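Local structure of type III export protein PSCE (Pseudomonas aeruginosa, 2UWJ) at residues A7-L12 and S65-D70; A29-C34 and A56-L61. The protein acts as a type III secretion chaperone that, together with PscG, keeps the needle protein PscF from polymerising prematurely in the cytoplasm. One frame throughout, in Å; residues are numbered along the deposited sequence.

Both contacts use helix 44-68, at two different places. Interaction 2 (29-34 with 56-61) joins it to helix 18-40 within the antiparallel hairpin, with its centre about 5 Å from the centre of the chain. Interaction 1 (7-12 with 65-70) lies at the C-terminal end of the same helix, about 13 Å from that centre, where the short N-terminal helix 7-12 packs against it. The two contact centres are about 18 Å apart. The two are joined along helix 44-68, where Ser65 OG is hydrogen-bonded to Leu61 O. Both regions also reach the PscG chain. In interaction 2 the nearest atom of the Glu58 side chain is about 3 Å from a bound nickel ion.

Interaction 1 (A7-L12 and S65-D70); sequences ALETRL and SQLTED
Leu12 and Leu67 carry this contact, and their side chains meet at about a right angle. The touching branch on Leu12 is CD1. It reaches Leu67 CD1 at 4.0 Å and also lies 4.0 Å from Leu67 CB, so one methyl rests against both the root and the tip of the opposite leucine. Leu67 has CG anti to its carbonyl carbon (chi1 -64°), and its CD1 makes the contacts with Leu12 and Leu8. The CD2 methyl of Leu8 approaches Leu67 CD1 at 4.3 Å. Glu9 adds its aliphatic part, with Glu9 CG 4.4 Å from both Leu67 CD1 and Leu67 CD2. The Glu9 carboxylate turns elsewhere: OE2 is hydrogen-bonded to Thr6 OG1. Thr68 closes the margin with its methyl: Thr68 CG2 lies 4.3 Å from Leu12 CD1. The hydroxyl OG1 of Thr68 is bonded to the carbonyl O of Leu64, within its own helix. The contact is thus apolar and small, burying 178 Å² over both sides. It sets the N-terminal helix 7-12 against the C-terminal part of helix 44-68. Leu8 packs on Leu12 of the PscG chain, and Leu67 on Gln19 of the PscG chain. Within the subunit, Leu8 and Leu12 also touch His19 of helix 18-40.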
loop_
_atom_site.group_PDB
_atom_site.type_symbol
_atom_site.label_atom_id
_atom_site.label_comp_id
_atom_site.label_asym_id
_atom_site.label_seq_id
_atom_site.Cartn_x
_atom_site.Cartn_y
_atom_site.Cartn_z
ATOM N N ALA A 7 2.389 4.110 3.032
ATOM C CA ALA A 7 1.853 4.485 1.717
ATOM C C ALA A 7 1.554 6.000 1.693
ATOM O O ALA A 7 1.894 6.696 0.735
ATOM C CB ALA A 7 0.571 3.674 1.428
ATOM N N LEU A 8 0.923 6.505 2.755
ATOM C CA LEU A 8 0.603 7.940 2.848
ATOM C C LEU A 8 1.882 8.776 2.654
ATOM O O LEU A 8 1.903 9.741 1.899
ATOM C CB LEU A 8 -0.033 8.251 4.223
ATOM C CG LEU A 8 -0.090 9.742 4.627
ATOM C CD1 LEU A 8 -1.037 10.497 3.695
ATOM C CD2 LEU A 8 -0.599 9.827 6.081
ATOM N N GLU A 9 2.964 8.422 3.333
ATOM C CA GLU A 9 4.195 9.198 3.171
ATOM C C GLU A 9 4.681 9.197 1.713
ATOM O O GLU A 9 5.200 10.200 1.225
ATOM C CB GLU A 9 5.296 8.661 4.101
ATOM C CG GLU A 9 5.001 8.976 5.558
ATOM C CD GLU A 9 5.865 8.161 6.500
ATOM O OE1 GLU A 9 7.041 8.560 6.731
ATOM O OE2 GLU A 9 5.377 7.112 6.965
ATOM N N THR A 10 4.501 8.084 0.998
ATOM C CA THR A 10 4.921 8.089 -0.415
ATOM C C THR A 10 4.010 9.081 -1.158
ATOM O O THR A 10 4.483 9.953 -1.913
ATOM C CB THR A 10 4.810 6.670 -1.008
ATOM O OG1 THR A 10 5.682 5.807 -0.269
ATOM C CG2 THR A 10 5.194 6.640 -2.486
ATOM N N ARG A 11 2.704 8.969 -0.934
ATOM C CA ARG A 11 1.750 9.876 -1.562
ATOM C C ARG A 11 2.201 11.327 -1.313
ATOM O O ARG A 11 2.242 12.145 -2.233
ATOM C CB ARG A 11 0.359 9.638 -0.978
ATOM C CG ARG A 11 -0.793 9.622 -1.944
ATOM C CD ARG A 11 -1.770 8.466 -1.555
ATOM N NE ARG A 11 -2.419 8.606 -0.235
ATOM C CZ ARG A 11 -2.510 7.641 0.692
ATOM N NH1 ARG A 11 -1.992 6.432 0.485
ATOM N NH2 ARG A 11 -3.138 7.877 1.837
ATOM N N LEU A 12 2.568 11.638 -0.076
ATOM C CA LEU A 12 3.015 12.989 0.281
ATOM C C LEU A 12 4.423 13.378 -0.214
ATOM O O LEU A 12 4.790 14.537 -0.149
ATOM C CB LEU A 12 2.989 13.159 1.811
ATOM C CG LEU A 12 1.706 13.005 2.611
ATOM C CD1 LEU A 12 2.076 12.992 4.110
ATOM C CD2 LEU A 12 0.722 14.133 2.311
ATOM N N SER A 65 1.659 18.195 9.519
ATOM C CA SER A 65 2.635 19.277 9.527
ATOM C C SER A 65 4.029 18.750 9.682
ATOM O O SER A 65 4.934 19.200 8.991
ATOM C CB SER A 65 2.381 20.264 10.664
ATOM O OG SER A 65 1.228 21.001 10.359
ATOM N N GLN A 66 4.224 17.815 10.595
ATOM C CA GLN A 66 5.558 17.237 10.781
ATOM C C GLN A 66 5.998 16.380 9.571
ATOM O O GLN A 66 7.187 16.354 9.205
ATOM C CB GLN A 66 5.593 16.382 12.047
ATOM C CG GLN A 66 6.951 16.453 12.768
ATOM C CD GLN A 66 7.697 15.125 12.786
ATOM O OE1 GLN A 66 8.085 14.583 11.741
ATOM N NE2 GLN A 66 7.915 14.596 13.982
ATOM N N LEU A 67 5.063 15.672 8.942
ATOM C CA LEU A 67 5.437 14.847 7.783
ATOM C C LEU A 67 5.837 15.692 6.540
ATOM O O LEU A 67 6.623 15.251 5.693
ATOM C CB LEU A 67 4.268 13.906 7.389
ATOM C CG LEU A 67 3.857 12.831 8.438
ATOM C CD1 LEU A 67 2.738 11.918 7.860
ATOM C CD2 LEU A 67 5.049 11.979 8.794
ATOM N N THR A 68 5.285 16.895 6.436
ATOM C CA THR A 68 5.513 17.732 5.276
ATOM C C THR A 68 6.377 18.946 5.490
ATOM O O THR A 68 6.535 19.739 4.567
ATOM C CB THR A 68 4.183 18.266 4.713
ATOM O OG1 THR A 68 3.555 19.090 5.703
ATOM C CG2 THR A 68 3.258 17.124 4.331
ATOM N N GLU A 69 6.929 19.120 6.682
ATOM C CA GLU A 69 7.729 20.308 6.912
ATOM C C GLU A 69 9.092 20.171 6.263
ATOM O O GLU A 69 9.713 19.093 6.326
ATOM C CB GLU A 69 7.881 20.572 8.397
ATOM C CG GLU A 69 8.922 19.732 9.065
ATOM C CD GLU A 69 8.955 20.005 10.544
ATOM O OE1 GLU A 69 9.818 19.419 11.236
ATOM O OE2 GLU A 69 8.104 20.805 11.014
ATOM N N ASP A 70 9.534 21.268 5.630
ATOM C CA ASP A 70 10.832 21.333 4.941
ATOM C C ASP A 70 11.943 21.702 5.917
ATOM O O ASP A 70 12.763 20.859 6.271
ATOM C CB ASP A 70 10.781 22.360 3.794
ATOM O OXT ASP A 70 11.957 22.874 6.353
#

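Interaction 2 (A29-C34 and A56-L61)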
loop_
_atom_site.group_PDB
_atom_site.type_symbol
_atom_site.label_atom_id
_atom_site.label_comp_id
_atom_site.label_asym_id
_atom_site.label_seq_id
_atom_site.Cartn_x
_atom_site.Cartn_y
_atom_site.Cartn_z
ATOM N N ALA A 29 -11.500 21.417 7.772
ATOM C CA ALA A 29 -12.948 21.553 7.605
ATOM C C ALA A 29 -13.658 20.690 8.637
ATOM O O ALA A 29 -14.592 21.166 9.292
ATOM C CB ALA A 29 -13.389 21.143 6.180
ATOM N N ALA A 30 -13.237 19.421 8.788
ATOM C CA ALA A 30 -13.868 18.543 9.773
ATOM C C ALA A 30 -13.645 19.073 11.218
ATOM O O ALA A 30 -14.536 18.986 12.079
ATOM C CB ALA A 30 -13.323 17.070 9.633
ATOM N N LEU A 31 -12.484 19.636 11.499
ATOM C CA LEU A 31 -12.241 20.135 12.850
ATOM C C LEU A 31 -13.133 21.378 13.129
ATOM O O LEU A 31 -13.651 21.569 14.252
ATOM C CB LEU A 31 -10.779 20.511 13.015
ATOM C CG LEU A 31 -10.408 21.192 14.333
ATOM C CD1 LEU A 31 -10.768 20.299 15.552
ATOM C CD2 LEU A 31 -8.910 21.562 14.279
ATOM N N ALA A 32 -13.332 22.213 12.111
ATOM C CA ALA A 32 -14.181 23.420 12.313
ATOM C C ALA A 32 -15.657 23.017 12.572
ATOM O O ALA A 32 -16.308 23.593 13.442
ATOM C CB ALA A 32 -14.051 24.394 11.087
ATOM N N GLU A 33 -16.164 22.002 11.869
ATOM C CA GLU A 33 -17.537 21.554 12.082
ATOM C C GLU A 33 -17.648 21.007 13.471
ATOM O O GLU A 33 -18.648 21.193 14.162
ATOM C CB GLU A 33 -17.952 20.429 11.130
ATOM C CG GLU A 33 -17.817 20.727 9.658
ATOM C CD GLU A 33 -18.386 19.608 8.775
ATOM O OE1 GLU A 33 -18.461 18.440 9.241
ATOM O OE2 GLU A 33 -18.751 19.894 7.608
ATOM N N CYS A 34 -16.605 20.283 13.873
ATOM C CA CYS A 34 -16.580 19.690 15.186
ATOM C C CYS A 34 -16.647 20.791 16.295
ATOM O O CYS A 34 -17.412 20.695 17.273
ATOM C CB CYS A 34 -15.293 18.799 15.281
ATOM S SG CYS A 34 -15.378 17.670 16.586
ATOM N N ALA A 56 -8.549 14.047 17.791
ATOM C CA ALA A 56 -8.004 13.149 16.743
ATOM C C ALA A 56 -7.665 13.959 15.506
ATOM O O ALA A 56 -6.641 13.775 14.886
ATOM C CB ALA A 56 -9.019 12.091 16.370
ATOM N N LEU A 57 -8.556 14.880 15.152
ATOM C CA LEU A 57 -8.345 15.737 13.988
ATOM C C LEU A 57 -7.168 16.683 14.213
ATOM O O LEU A 57 -6.329 16.864 13.306
ATOM C CB LEU A 57 -9.637 16.525 13.696
ATOM C CG LEU A 57 -10.760 15.710 13.060
ATOM C CD1 LEU A 57 -12.113 16.569 13.096
ATOM C CD2 LEU A 57 -10.368 15.364 11.617
ATOM N N GLU A 58 -7.100 17.297 15.400
ATOM C CA GLU A 58 -5.961 18.186 15.721
ATOM C C GLU A 58 -4.673 17.331 15.681
ATOM O O GLU A 58 -3.642 17.815 15.259
ATOM C CB GLU A 58 -6.086 18.757 17.128
ATOM C CG GLU A 58 -7.073 19.899 17.204
ATOM C CD GLU A 58 -7.421 20.281 18.629
ATOM O OE1 GLU A 58 -7.065 19.537 19.585
ATOM O OE2 GLU A 58 -8.079 21.332 18.772
ATOM N N GLY A 59 -4.745 16.078 16.160
ATOM C CA GLY A 59 -3.555 15.226 16.094
ATOM C C GLY A 59 -3.153 14.947 14.630
ATOM O O GLY A 59 -1.960 14.939 14.263
ATOM N N GLY A 60 -4.152 14.692 13.788
ATOM C CA GLY A 60 -3.868 14.456 12.372
ATOM C C GLY A 60 -3.182 15.648 11.712
ATOM O O GLY A 60 -2.267 15.481 10.900
ATOM N N LEU A 61 -3.651 16.862 12.026
ATOM C CA LEU A 61 -3.070 18.089 11.458
ATOM C C LEU A 61 -1.639 18.257 11.957
ATOM O O LEU A 61 -0.735 18.661 11.210
ATOM C CB LEU A 61 -3.924 19.316 11.854
ATOM C CG LEU A 61 -5.242 19.347 11.042
ATOM C CD1 LEU A 61 -6.268 20.240 11.769
ATOM C CD2 LEU A 61 -4.968 19.914 9.631
#
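Leu31 has CG anti to its backbone N (chi1 174°), which carries its methyls to Glu58 and Leu61. Leu57 has CG anti to its carbonyl carbon (chi1 -75°), which brings its methyls to Ala30 and its CD1 to the backbone at Leu31. The motif is an antiparallel helical hairpin: the axes of 29-34 and 56-61 approach to 9.6 Å, with 152° between their N-to-C directions. The CD1 methyl of Leu57 presses on the backbone of the other helix, 3.5 Å from Leu31 N. Ala30 CB lies against both Leu57 methyls, 3.7 Å from Leu57 CD1. Leu31 crosses the Glu58 side chain at about a right angle and touches its aliphatic part, with Leu31 CD2 3.8 Å from Glu58 CG. Leu31 CD1 also leans on Glu58 CG, at 4.1 Å. Beyond CG the Glu58 chain is extended. Its carboxylate OE2 forms a salt bridge with Arg35, and the nearest atom of the Glu58 side chain is about 3 Å from a bound nickel ion. Ala30 also packs on Leu5 of the PscG chain, and Leu57 on Leu9 of the PscG chain, so this part of the hairpin takes part in the complex. At the Leu61 end, the same CD2 methyl of Leu31 meets Leu61 CD1 at 3.9 Å.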